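Local coordinates for substrate binding periplasmic protein (Ralstonia solanacearum, PDB 3LOP) that probably captures leucine or similar small ligands in the periplasm, in the manner of transport-associated periplasmic binding proteins, at residues A24-A29 / I47-R52; G40-E45 / V295-I300; K131-L136 / T142-L147; A135-G140 / R163-H168. All coordinates share one frame; numbering follows the deposited sequence.

Contact 1 of 4, residues A24-A29 / I47-R52; sequences ALNAGA and IRLVAR. With EDO (1,2-ethanediol), chain C.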
loop_
_atom_site.group_PDB
_atom_site.type_symbol
_atom_site.label_atom_id
_atom_site.label_comp_id
_atom_site.label_asym_id
_atom_site.label_seq_id
_atom_site.Cartn_x
_atom_site.Cartn_y
_atom_site.Cartn_z
ATOM N N ALA A 24 -7.481 -1.236 -7.825
ATOM C CA ALA A 24 -7.953 -1.817 -6.569
ATOM C C ALA A 24 -8.115 -0.763 -5.477
ATOM O O ALA A 24 -9.109 -0.764 -4.748
ATOM C CB ALA A 24 -6.999 -2.905 -6.104
ATOM N N LEU A 25 -7.139 0.129 -5.356
ATOM C CA LEU A 25 -7.215 1.183 -4.351
ATOM C C LEU A 25 -8.407 2.090 -4.647
ATOM O O LEU A 25 -9.146 2.474 -3.742
ATOM C CB LEU A 25 -5.918 1.995 -4.336
ATOM C CG LEU A 25 -4.724 1.236 -3.749
ATOM C CD1 LEU A 25 -3.435 1.884 -4.194
ATOM C CD2 LEU A 25 -4.819 1.216 -2.228
ATOM N N ASN A 26 -8.597 2.428 -5.919
ATOM C CA ASN A 26 -9.721 3.271 -6.297
ATOM C C ASN A 26 -11.041 2.543 -6.051
ATOM O O ASN A 26 -11.998 3.130 -5.551
ATOM C CB ASN A 26 -9.630 3.664 -7.769
ATOM C CG ASN A 26 -10.875 4.378 -8.251
ATOM O OD1 ASN A 26 -11.161 5.507 -7.842
ATOM N ND2 ASN A 26 -11.636 3.718 -9.111
ATOM N N ALA A 27 -11.091 1.262 -6.402
ATOM C CA ALA A 27 -12.307 0.480 -6.209
ATOM C C ALA A 27 -12.701 0.419 -4.736
ATOM O O ALA A 27 -13.878 0.522 -4.397
ATOM C CB ALA A 27 -12.120 -0.926 -6.755
ATOM N N GLY A 28 -11.716 0.243 -3.863
ATOM C CA GLY A 28 -12.011 0.176 -2.445
ATOM C C GLY A 28 -12.506 1.494 -1.883
ATOM O O GLY A 28 -13.440 1.525 -1.082
ATOM N N ALA A 29 -11.881 2.590 -2.297
ATOM C CA ALA A 29 -12.285 3.905 -1.813
ATOM C C ALA A 29 -13.664 4.267 -2.358
ATOM O O ALA A 29 -14.522 4.767 -1.627
ATOM C CB ALA A 29 -11.257 4.955 -2.231
ATOM N N ILE A 47 -20.718 12.593 -0.600
ATOM C CA ILE A 47 -19.281 12.603 -0.825
ATOM C C ILE A 47 -19.038 12.265 -2.290
ATOM O O ILE A 47 -19.620 11.323 -2.823
ATOM C CB ILE A 47 -18.557 11.560 0.050
ATOM C CG1 ILE A 47 -18.860 11.815 1.528
ATOM C CG2 ILE A 47 -17.053 11.616 -0.212
ATOM C CD1 ILE A 47 -18.469 13.200 2.017
ATOM N N ARG A 48 -18.197 13.056 -2.946
ATOM C CA ARG A 48 -17.874 12.811 -4.342
ATOM C C ARG A 48 -16.392 12.509 -4.457
ATOM O O ARG A 48 -15.556 13.317 -4.056
ATOM C CB ARG A 48 -18.200 14.031 -5.211
ATOM C CG ARG A 48 -17.881 13.800 -6.685
ATOM C CD ARG A 48 -18.065 15.039 -7.549
ATOM N NE ARG A 48 -17.117 16.098 -7.213
ATOM C CZ ARG A 48 -16.764 17.072 -8.045
ATOM N NH1 ARG A 48 -17.278 17.122 -9.266
ATOM N NH2 ARG A 48 -15.896 17.996 -7.657
ATOM N N LEU A 49 -16.072 11.336 -4.990
ATOM C CA LEU A 49 -14.683 10.942 -5.183
ATOM C C LEU A 49 -14.338 11.121 -6.650
ATOM O O LEU A 49 -15.007 10.569 -7.523
ATOM C CB LEU A 49 -14.469 9.481 -4.784
ATOM C CG LEU A 49 -13.103 8.889 -5.153
ATOM C CD1 LEU A 49 -11.990 9.632 -4.424
ATOM C CD2 LEU A 49 -13.077 7.412 -4.791
ATOM N N VAL A 50 -13.299 11.906 -6.915
ATOM C CA VAL A 50 -12.847 12.156 -8.275
ATOM C C VAL A 50 -11.465 11.527 -8.406
ATOM O O VAL A 50 -10.571 11.802 -7.606
ATOM C CB VAL A 50 -12.751 13.672 -8.562
ATOM C CG1 VAL A 50 -12.379 13.907 -10.019
ATOM C CG2 VAL A 50 -14.076 14.348 -8.241
ATOM N N ALA A 51 -11.291 10.678 -9.410
ATOM C CA ALA A 51 -10.012 10.013 -9.616
ATOM C C ALA A 51 -9.424 10.350 -10.977
ATOM O O ALA A 51 -10.147 10.734 -11.896
ATOM C CB ALA A 51 -10.188 8.501 -9.487
ATOM N N ARG A 52 -8.106 10.226 -11.098
ATOM C CA ARG A 52 -7.442 10.493 -12.365
ATOM C C ARG A 52 -6.230 9.593 -12.507
ATOM O O ARG A 52 -5.446 9.412 -11.573
ATOM C CB ARG A 52 -7.025 11.962 -12.485
ATOM C CG ARG A 52 -6.598 12.356 -13.903
ATOM C CD ARG A 52 -6.589 13.864 -14.079
ATOM N NE ARG A 52 -7.929 14.411 -13.897
ATOM C CZ ARG A 52 -8.197 15.704 -13.756
ATOM N NH1 ARG A 52 -7.215 16.591 -13.781
ATOM N NH2 ARG A 52 -9.445 16.105 -13.559
HETATM C C1 EDO C . -18.466 8.286 -4.280
HETATM O O1 EDO C . -17.674 7.258 -4.879
HETATM C C2 EDO C . -19.197 9.065 -5.366
HETATM O O2 EDO C . -18.252 9.815 -6.125
#

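Contact 2 of 4, residues G40-E45 / V295-I300; sequences GGINGE and VLAEAI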
loop_
_atom_site.group_PDB
_atom_site.type_symbol
_atom_site.label_atom_id
_atom_site.label_comp_id
_atom_site.label_asym_id
_atom_site.label_seq_id
_atom_site.Cartn_x
_atom_site.Cartn_y
_atom_site.Cartn_z
ATOM N N GLY A 40 -26.662 7.684 3.868
ATOM C CA GLY A 40 -26.934 9.040 4.309
ATOM C C GLY A 40 -25.799 10.037 4.189
ATOM O O GLY A 40 -25.990 11.223 4.459
ATOM N N GLY A 41 -24.623 9.562 3.778
ATOM C CA GLY A 41 -23.479 10.442 3.595
ATOM C C GLY A 41 -22.906 10.922 4.894
ATOM O O GLY A 41 -22.961 10.209 5.888
ATOM N N ILE A 42 -22.352 12.127 4.888
ATOM C CA ILE A 42 -21.768 12.692 6.094
ATOM C C ILE A 42 -22.523 13.953 6.483
ATOM O O ILE A 42 -22.503 14.947 5.759
ATOM C CB ILE A 42 -20.287 13.046 5.885
ATOM C CG1 ILE A 42 -19.505 11.793 5.488
ATOM C CG2 ILE A 42 -19.712 13.639 7.161
ATOM C CD1 ILE A 42 -18.031 12.042 5.249
ATOM N N ASN A 43 -23.184 13.902 7.633
ATOM C CA ASN A 43 -23.957 15.037 8.122
ATOM C C ASN A 43 -24.919 15.505 7.029
ATOM O O ASN A 43 -25.105 16.702 6.817
ATOM C CB ASN A 43 -23.022 16.180 8.538
ATOM C CG ASN A 43 -22.075 15.784 9.665
ATOM O OD1 ASN A 43 -22.502 15.272 10.703
ATOM N ND2 ASN A 43 -20.784 16.029 9.468
ATOM N N GLY A 44 -25.514 14.540 6.332
ATOM C CA GLY A 44 -26.459 14.848 5.272
ATOM C C GLY A 44 -25.834 15.311 3.969
ATOM O O GLY A 44 -26.540 15.728 3.053
ATOM N N GLU A 45 -24.512 15.236 3.872
ATOM C CA GLU A 45 -23.835 15.669 2.658
ATOM C C GLU A 45 -23.299 14.495 1.843
ATOM O O GLU A 45 -22.835 13.502 2.399
ATOM C CB GLU A 45 -22.695 16.629 3.007
ATOM C CG GLU A 45 -23.150 17.868 3.764
ATOM C CD GLU A 45 -22.035 18.873 3.973
ATOM O OE1 GLU A 45 -21.562 19.454 2.973
ATOM O OE2 GLU A 45 -21.630 19.080 5.137
ATOM N N VAL A 295 -11.196 6.271 7.142
ATOM C CA VAL A 295 -10.458 7.131 8.062
ATOM C C VAL A 295 -10.699 8.594 7.684
ATOM O O VAL A 295 -10.942 9.440 8.546
ATOM C CB VAL A 295 -8.944 6.829 8.010
ATOM C CG1 VAL A 295 -8.161 7.923 8.723
ATOM C CG2 VAL A 295 -8.668 5.485 8.666
ATOM N N LEU A 296 -10.629 8.888 6.389
ATOM C CA LEU A 296 -10.857 10.247 5.917
ATOM C C LEU A 296 -12.295 10.672 6.209
ATOM O O LEU A 296 -12.541 11.799 6.627
ATOM C CB LEU A 296 -10.576 10.342 4.413
ATOM C CG LEU A 296 -10.893 11.679 3.736
ATOM C CD1 LEU A 296 -10.150 12.824 4.425
ATOM C CD2 LEU A 296 -10.498 11.594 2.267
ATOM N N ALA A 297 -13.241 9.763 5.995
ATOM C CA ALA A 297 -14.646 10.065 6.240
ATOM C C ALA A 297 -14.896 10.465 7.694
ATOM O O ALA A 297 -15.683 11.370 7.960
ATOM C CB ALA A 297 -15.516 8.866 5.868
ATOM N N GLU A 298 -14.231 9.792 8.630
ATOM C CA GLU A 298 -14.391 10.106 10.045
ATOM C C GLU A 298 -13.870 11.514 10.320
ATOM O O GLU A 298 -14.464 12.268 11.090
ATOM C CB GLU A 298 -13.637 9.084 10.901
ATOM C CG GLU A 298 -13.608 9.375 12.403
ATOM C CD GLU A 298 -14.987 9.460 13.046
ATOM O OE1 GLU A 298 -15.975 8.971 12.457
ATOM O OE2 GLU A 298 -15.076 10.011 14.161
ATOM N N ALA A 299 -12.756 11.870 9.687
ATOM C CA ALA A 299 -12.195 13.200 9.872
ATOM C C ALA A 299 -13.154 14.238 9.302
ATOM O O ALA A 299 -13.375 15.284 9.905
ATOM C CB ALA A 299 -10.837 13.302 9.187
ATOM N N ILE A 300 -13.730 13.947 8.137
ATOM C CA ILE A 300 -14.667 14.878 7.522
ATOM C C ILE A 300 -15.888 15.051 8.424
ATOM O O ILE A 300 -16.397 16.158 8.590
ATOM C CB ILE A 300 -15.106 14.382 6.127
ATOM C CG1 ILE A 300 -13.894 14.365 5.188
ATOM C CG2 ILE A 300 -16.193 15.295 5.566
ATOM C CD1 ILE A 300 -14.179 13.816 3.803
HETATM O O HOH W 1 -18.855 17.056 7.712
#

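Contact 3 of 4, residues K131-L136 / T142-L147; sequences KMITAL and TRIGVL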
loop_
_atom_site.group_PDB
_atom_site.type_symbol
_atom_site.label_atom_id
_atom_site.label_comp_id
_atom_site.label_asym_id
_atom_site.label_seq_id
_atom_site.Cartn_x
_atom_site.Cartn_y
_atom_site.Cartn_z
ATOM N N LYS A 131 10.581 -7.046 10.861
ATOM C CA LYS A 131 9.871 -8.248 11.275
ATOM C C LYS A 131 10.191 -9.476 10.420
ATOM O O LYS A 131 10.509 -10.537 10.955
ATOM C CB LYS A 131 8.364 -7.984 11.277
ATOM C CG LYS A 131 7.590 -8.798 12.308
ATOM C CD LYS A 131 6.147 -8.326 12.407
ATOM C CE LYS A 131 5.381 -9.090 13.474
ATOM N NZ LYS A 131 5.983 -8.909 14.822
HETATM N N MSE A 132 10.122 -9.330 9.099
HETATM C CA MSE A 132 10.393 -10.452 8.199
HETATM C C MSE A 132 11.847 -10.907 8.176
HETATM O O MSE A 132 12.127 -12.105 8.216
HETATM C CB MSE A 132 9.969 -10.112 6.767
HETATM C CG MSE A 132 8.473 -10.093 6.538
HETATM SE SE MSE A 132 8.041 -9.836 4.668
HETATM C CE MSE A 132 8.022 -7.906 4.630
ATOM N N ILE A 133 12.770 -9.957 8.090
ATOM C CA ILE A 133 14.182 -10.303 8.045
ATOM C C ILE A 133 14.649 -10.900 9.370
ATOM O O ILE A 133 15.385 -11.885 9.385
ATOM C CB ILE A 133 15.046 -9.070 7.677
ATOM C CG1 ILE A 133 14.665 -8.577 6.277
ATOM C CG2 ILE A 133 16.526 -9.430 7.713
ATOM C CD1 ILE A 133 14.881 -9.606 5.180
ATOM N N THR A 134 14.207 -10.323 10.482
ATOM C CA THR A 134 14.604 -10.848 11.783
ATOM C C THR A 134 14.093 -12.277 11.950
ATOM O O THR A 134 14.759 -13.113 12.561
ATOM C CB THR A 134 14.075 -9.966 12.928
ATOM O OG1 THR A 134 14.658 -8.663 12.826
ATOM C CG2 THR A 134 14.439 -10.564 14.279
ATOM N N ALA A 135 12.914 -12.554 11.402
ATOM C CA ALA A 135 12.344 -13.895 11.482
ATOM C C ALA A 135 13.247 -14.874 10.732
ATOM O O ALA A 135 13.492 -15.985 11.203
ATOM C CB ALA A 135 10.940 -13.908 10.888
ATOM N N LEU A 136 13.741 -14.455 9.568
ATOM C CA LEU A 136 14.623 -15.301 8.763
ATOM C C LEU A 136 15.928 -15.575 9.498
ATOM O O LEU A 136 16.378 -16.719 9.582
ATOM C CB LEU A 136 14.942 -14.632 7.423
ATOM C CG LEU A 136 13.858 -14.566 6.341
ATOM C CD1 LEU A 136 14.357 -13.711 5.192
ATOM C CD2 LEU A 136 13.515 -15.959 5.854
ATOM N N THR A 142 21.235 -17.024 6.457
ATOM C CA THR A 142 22.370 -16.111 6.411
ATOM C C THR A 142 22.633 -15.552 5.017
ATOM O O THR A 142 23.357 -14.568 4.872
ATOM C CB THR A 142 23.658 -16.793 6.895
ATOM O OG1 THR A 142 23.914 -17.951 6.092
ATOM C CG2 THR A 142 23.526 -17.196 8.353
ATOM N N ARG A 143 22.045 -16.167 3.996
ATOM C CA ARG A 143 22.255 -15.714 2.626
ATOM C C ARG A 143 20.963 -15.206 2.013
ATOM O O ARG A 143 20.102 -15.984 1.604
ATOM C CB ARG A 143 22.839 -16.853 1.787
ATOM C CG ARG A 143 24.169 -17.358 2.339
ATOM C CD ARG A 143 24.859 -18.321 1.386
ATOM N NE ARG A 143 24.169 -19.602 1.250
ATOM C CZ ARG A 143 24.206 -20.579 2.152
ATOM N NH1 ARG A 143 24.901 -20.434 3.273
ATOM N NH2 ARG A 143 23.552 -21.710 1.926
ATOM N N ILE A 144 20.842 -13.884 1.949
ATOM C CA ILE A 144 19.649 -13.245 1.425
ATOM C C ILE A 144 19.910 -12.413 0.177
ATOM O O ILE A 144 20.882 -11.658 0.107
ATOM C CB ILE A 144 19.021 -12.346 2.515
ATOM C CG1 ILE A 144 18.626 -13.211 3.717
ATOM C CG2 ILE A 144 17.807 -11.599 1.963
ATOM C CD1 ILE A 144 18.155 -12.426 4.936
ATOM N N GLY A 145 19.035 -12.576 -0.811
ATOM C CA GLY A 145 19.139 -11.823 -2.046
ATOM C C GLY A 145 17.998 -10.825 -2.072
ATOM O O GLY A 145 16.999 -11.004 -1.372
ATOM N N VAL A 146 18.133 -9.763 -2.857
ATOM C CA VAL A 146 17.079 -8.761 -2.924
ATOM C C VAL A 146 16.795 -8.296 -4.345
ATOM O O VAL A 146 17.715 -7.965 -5.093
ATOM C CB VAL A 146 17.444 -7.503 -2.090
ATOM C CG1 VAL A 146 16.303 -6.494 -2.146
ATOM C CG2 VAL A 146 17.746 -7.893 -0.645
ATOM N N LEU A 147 15.518 -8.297 -4.714
ATOM C CA LEU A 147 15.083 -7.797 -6.014
ATOM C C LEU A 147 14.600 -6.395 -5.665
ATOM O O LEU A 147 13.768 -6.246 -4.771
ATOM C CB LEU A 147 13.900 -8.600 -6.556
ATOM C CG LEU A 147 13.236 -7.950 -7.781
ATOM C CD1 LEU A 147 14.159 -8.069 -8.985
ATOM C CD2 LEU A 147 11.899 -8.609 -8.069
#

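Contact 4 of 4, residues A135-G140 / R163-H168; sequences ALVTIG and RTLKAH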
loop_
_atom_site.group_PDB
_atom_site.type_symbol
_atom_site.label_atom_id
_atom_site.label_comp_id
_atom_site.label_asym_id
_atom_site.label_seq_id
_atom_site.Cartn_x
_atom_site.Cartn_y
_atom_site.Cartn_z
ATOM N N ALA A 135 12.914 -12.554 11.402
ATOM C CA ALA A 135 12.344 -13.895 11.482
ATOM C C ALA A 135 13.247 -14.874 10.732
ATOM O O ALA A 135 13.492 -15.985 11.203
ATOM C CB ALA A 135 10.940 -13.908 10.888
ATOM N N LEU A 136 13.741 -14.455 9.568
ATOM C CA LEU A 136 14.623 -15.301 8.763
ATOM C C LEU A 136 15.928 -15.575 9.498
ATOM O O LEU A 136 16.378 -16.719 9.582
ATOM C CB LEU A 136 14.942 -14.632 7.423
ATOM C CG LEU A 136 13.858 -14.566 6.341
ATOM C CD1 LEU A 136 14.357 -13.711 5.192
ATOM C CD2 LEU A 136 13.515 -15.959 5.854
ATOM N N VAL A 137 16.534 -14.515 10.022
ATOM C CA VAL A 137 17.788 -14.635 10.753
ATOM C C VAL A 137 17.611 -15.549 11.960
ATOM O O VAL A 137 18.470 -16.381 12.251
ATOM C CB VAL A 137 18.285 -13.248 11.230
ATOM C CG1 VAL A 137 19.466 -13.401 12.179
ATOM C CG2 VAL A 137 18.689 -12.400 10.032
ATOM N N THR A 138 16.485 -15.402 12.654
ATOM C CA THR A 138 16.226 -16.211 13.836
ATOM C C THR A 138 16.169 -17.704 13.525
ATOM O O THR A 138 16.546 -18.526 14.362
ATOM C CB THR A 138 14.920 -15.770 14.528
ATOM O OG1 THR A 138 15.058 -14.409 14.964
ATOM C CG2 THR A 138 14.623 -16.653 15.741
ATOM N N ILE A 139 15.710 -18.059 12.327
ATOM C CA ILE A 139 15.634 -19.467 11.951
ATOM C C ILE A 139 16.907 -19.964 11.268
ATOM O O ILE A 139 16.938 -21.073 10.743
ATOM C CB ILE A 139 14.426 -19.765 11.030
ATOM C CG1 ILE A 139 14.553 -18.999 9.716
ATOM C CG2 ILE A 139 13.135 -19.408 11.746
ATOM C CD1 ILE A 139 13.497 -19.369 8.694
ATOM N N GLY A 140 17.948 -19.136 11.260
ATOM C CA GLY A 140 19.213 -19.560 10.682
ATOM C C GLY A 140 19.615 -19.116 9.291
ATOM O O GLY A 140 20.689 -19.498 8.820
ATOM N N ARG A 163 20.119 -2.486 6.876
ATOM C CA ARG A 163 20.097 -2.021 8.259
ATOM C C ARG A 163 19.762 -3.155 9.221
ATOM O O ARG A 163 20.440 -3.346 10.232
ATOM C CB ARG A 163 19.079 -0.889 8.417
ATOM C CG ARG A 163 19.014 -0.299 9.820
ATOM C CD ARG A 163 18.038 0.864 9.866
ATOM N NE ARG A 163 18.395 1.894 8.896
ATOM C CZ ARG A 163 17.649 2.959 8.620
ATOM N NH1 ARG A 163 16.493 3.143 9.245
ATOM N NH2 ARG A 163 18.056 3.839 7.715
ATOM N N THR A 164 18.714 -3.909 8.904
ATOM C CA THR A 164 18.301 -5.016 9.751
ATOM C C THR A 164 19.385 -6.089 9.806
ATOM O O THR A 164 19.711 -6.597 10.876
ATOM C CB THR A 164 16.986 -5.642 9.241
ATOM O OG1 THR A 164 15.974 -4.629 9.171
ATOM C CG2 THR A 164 16.515 -6.747 10.188
ATOM N N LEU A 165 19.960 -6.423 8.657
ATOM C CA LEU A 165 20.998 -7.446 8.628
ATOM C C LEU A 165 22.249 -7.017 9.388
ATOM O O LEU A 165 22.896 -7.839 10.041
ATOM C CB LEU A 165 21.353 -7.807 7.183
ATOM C CG LEU A 165 20.282 -8.603 6.429
ATOM C CD1 LEU A 165 20.748 -8.870 4.999
ATOM C CD2 LEU A 165 20.010 -9.917 7.159
ATOM N N LYS A 166 22.582 -5.731 9.315
ATOM C CA LYS A 166 23.759 -5.216 10.010
ATOM C C LYS A 166 23.620 -5.432 11.515
ATOM O O LYS A 166 24.609 -5.679 12.210
ATOM C CB LYS A 166 23.940 -3.723 9.717
ATOM C CG LYS A 166 25.191 -3.119 10.349
ATOM C CD LYS A 166 25.303 -1.636 10.035
ATOM C CE LYS A 166 26.534 -1.021 10.687
ATOM N NZ LYS A 166 27.792 -1.650 10.201
ATOM N N ALA A 167 22.390 -5.338 12.010
ATOM C CA ALA A 167 22.113 -5.527 13.430
ATOM C C ALA A 167 22.435 -6.958 13.852
ATOM O O ALA A 167 22.539 -7.258 15.042
ATOM C CB ALA A 167 20.651 -5.211 13.725
ATOM N N HIS A 168 22.584 -7.840 12.870
ATOM C CA HIS A 168 22.896 -9.236 13.141
ATOM C C HIS A 168 24.226 -9.644 12.520
ATOM O O HIS A 168 24.479 -10.827 12.287
ATOM C CB HIS A 168 21.771 -10.135 12.625
ATOM C CG HIS A 168 20.451 -9.871 13.280
ATOM N ND1 HIS A 168 19.471 -9.097 12.701
ATOM C CD2 HIS A 168 19.969 -10.248 14.487
ATOM C CE1 HIS A 168 18.441 -9.007 13.525
ATOM N NE2 HIS A 168 18.717 -9.696 14.615
#

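Contact 1 of 4, residues A24-A29 / I47-R52
The planar amide at the end of Asn-26 packs near the methyl of Ala-51 and the Leu-49 side chain; the orientation of the amide is uncertain, so this approach is read as packing. The other flat group, the guanidinium of Arg-48, lies on the far side of the strand, where CG2 of Val-50 sits 3.6 Å above one of its faces, displaced toward the rim. The apolar contact across the segments is Leu-49 CD2 against Ala-29 CB, at 4.0 Å. Leu-49 can make it because CG is anti to the backbone N (chi1 171°), which carries the branch out over the helix. Its backbone N also donates to O2 of an ethanediol molecule at 2.9 Å, nearly straight at 166°; the ethanediol, probably from the crystallisation liquor, is held in addition by Asp-34. The short helix and strand axes run almost antiparallel, 171° apart, and approach to 10.3 Å, as expected for the helix-to-strand half of a beta-alpha-beta unit. That unit consists of strand 6-12, helix 19-38 and strand 47-53. Strand 47-53 is an edge strand of its parallel sheet, bonded along one edge to strand 6-12, while Val-50 and Arg-52 face helix 58-71.

Contact 2 of 4, residues G40-E45 / V295-I300
Asn-43 and Ile-300 are joined through one water: ND2 of Asn-43 donates to it at 2.8 Å, and the water donates in turn to the main-chain O of Ile-300, also at 2.8 Å. The two bonds meet at the water at about 107°, close to tetrahedral, which supports a true bridge across a gap too wide for a direct bond. ND2 has a second, weak bond to Arg-301 O, so the amide is turned toward the last turn of helix 284-303. Beside this polar link, Ile-42 inserts its CD1 methyl between two helix residues. CD1 lies 3.7 Å from Ile-300 CG2 and 4.1 Å from Ala-297 CB, and packs on the helix backbone 3.6 Å from Ala-297 O; the two isoleucine side chains cross at about a right angle. An extended end (chi2 180°) carries CD1 this far from the loop backbone. The loop is held by its own backbone bonds: Glu-45 N to Ile-42 O (2.8 Å) closes a type I' turn with Asn-43 and Gly-44 at its corners, and Ile-42 N to Glu-45 O (2.9 Å) pairs its ends. Just before it, Gly-40 ends helix 19-38 in a Schellman motif. Helix 284-303 also packs on strands 6-12 and 74-78, so a late part of the chain completes the lobe built by its beginning, the discontinuous-lobe topology of type I periplasmic binding proteins.

Contact 3 of 4, residues K131-L136 / T142-L147
Leu-136 and Ile-144 each place CG or CG1 beside the backbone N and anti to the carbonyl carbon (chi1 -73° and -61°), and from there both chains run out extended, so that their terminal methyls converge. Leu-136 CD1 stands 4.0 Å from Ile-144 CD1, although the nearest CA pair involving Leu-136, with Thr-142, is separated by 8.1 Å. Ile-133, one helical turn earlier, reaches the same methyl from a second direction: its side chain is bent at chi2 (-61°), and its CD1 comes to 4.3 Å from Ile-144 CD1. Ile-144 CD1 thus meets two helix residues spaced i, i+3 through apolar contacts. The arrangement belongs to an alpha/beta domain: helix 125-138 turns back through a short loop and feeds into strand 144-149, one of the two inner strands of a four-stranded parallel sheet, on which it then lies. The neighbouring strand 199-203 shares this layer, since Phe-201 meets Ile-133 and Ala-199 meets Leu-136. On the approach to the strand, the main-chain N atoms of Thr-142 and Arg-143 both donate to OE1 of Gln-198, which fixes the chain just before Ile-144 enters the sheet.

Contact 4 of 4, residues A135-G140 / R163-H168
A small CH-pi and apolar contact joins the C-terminal ends of two neighbouring helices, 125-138 and 152-166, at the margin of the lobe that carries the four-stranded sheet. Val-137 makes it with both branches. Its CG1 lies over one face of the His-168 ring, 4.1 Å from the centroid and 25° off the ring normal; the closest ring atom is His-168 CG, at 3.8 Å, and the methyl is displaced toward the CG-CD2 side of the ring. Its CG2 meets Leu-165 CD2 at 4.0 Å. This division follows from chi1 of 171°, which sets CG1 anti to the backbone N and CG2 beside it. The histidine ring is tethered back to the preceding helix: ND1 donates to Thr-164 O at 3.1 Å, a bent bond (139° at the hydrogen) with the acceptor lifted out of the ring plane. His-168 N also bonds Leu-165 O at 2.8 Å, a second link back to the preceding turn. On the other side, helix 125-138 ends in a Schellman motif, with Gly-140 as the positive-phi residue and its N 3.0 Å from Val-137 O; Val-141 N returns to Leu-136 O. The same two helices are tied further back by Thr-164 OG1 to Asp-130 OD1, and Leu-170, in the following loop, packs against both Val-137 and Leu-165.

The contacts form two pairs on opposite sides of the chain's centre. Contacts 1 and 2, with centres about 15 Å apart, belong to the lobe with the five-stranded sheet and meet where Ile-47 packs on Ile-42; their segments alternate along the chain. Contacts 3 and 4, centred about 7 Å apart, share helix 125-138 in the lobe with the four-stranded sheet, and both are nested inside the long loop closed by contact 2. Centres of the two pairs lie about 35 to 44 Å apart, with no touch between them. Each pair thus reports on the internal packing of one lobe, consistent with a bilobed binding protein whose lobes could move as units around bound leucine.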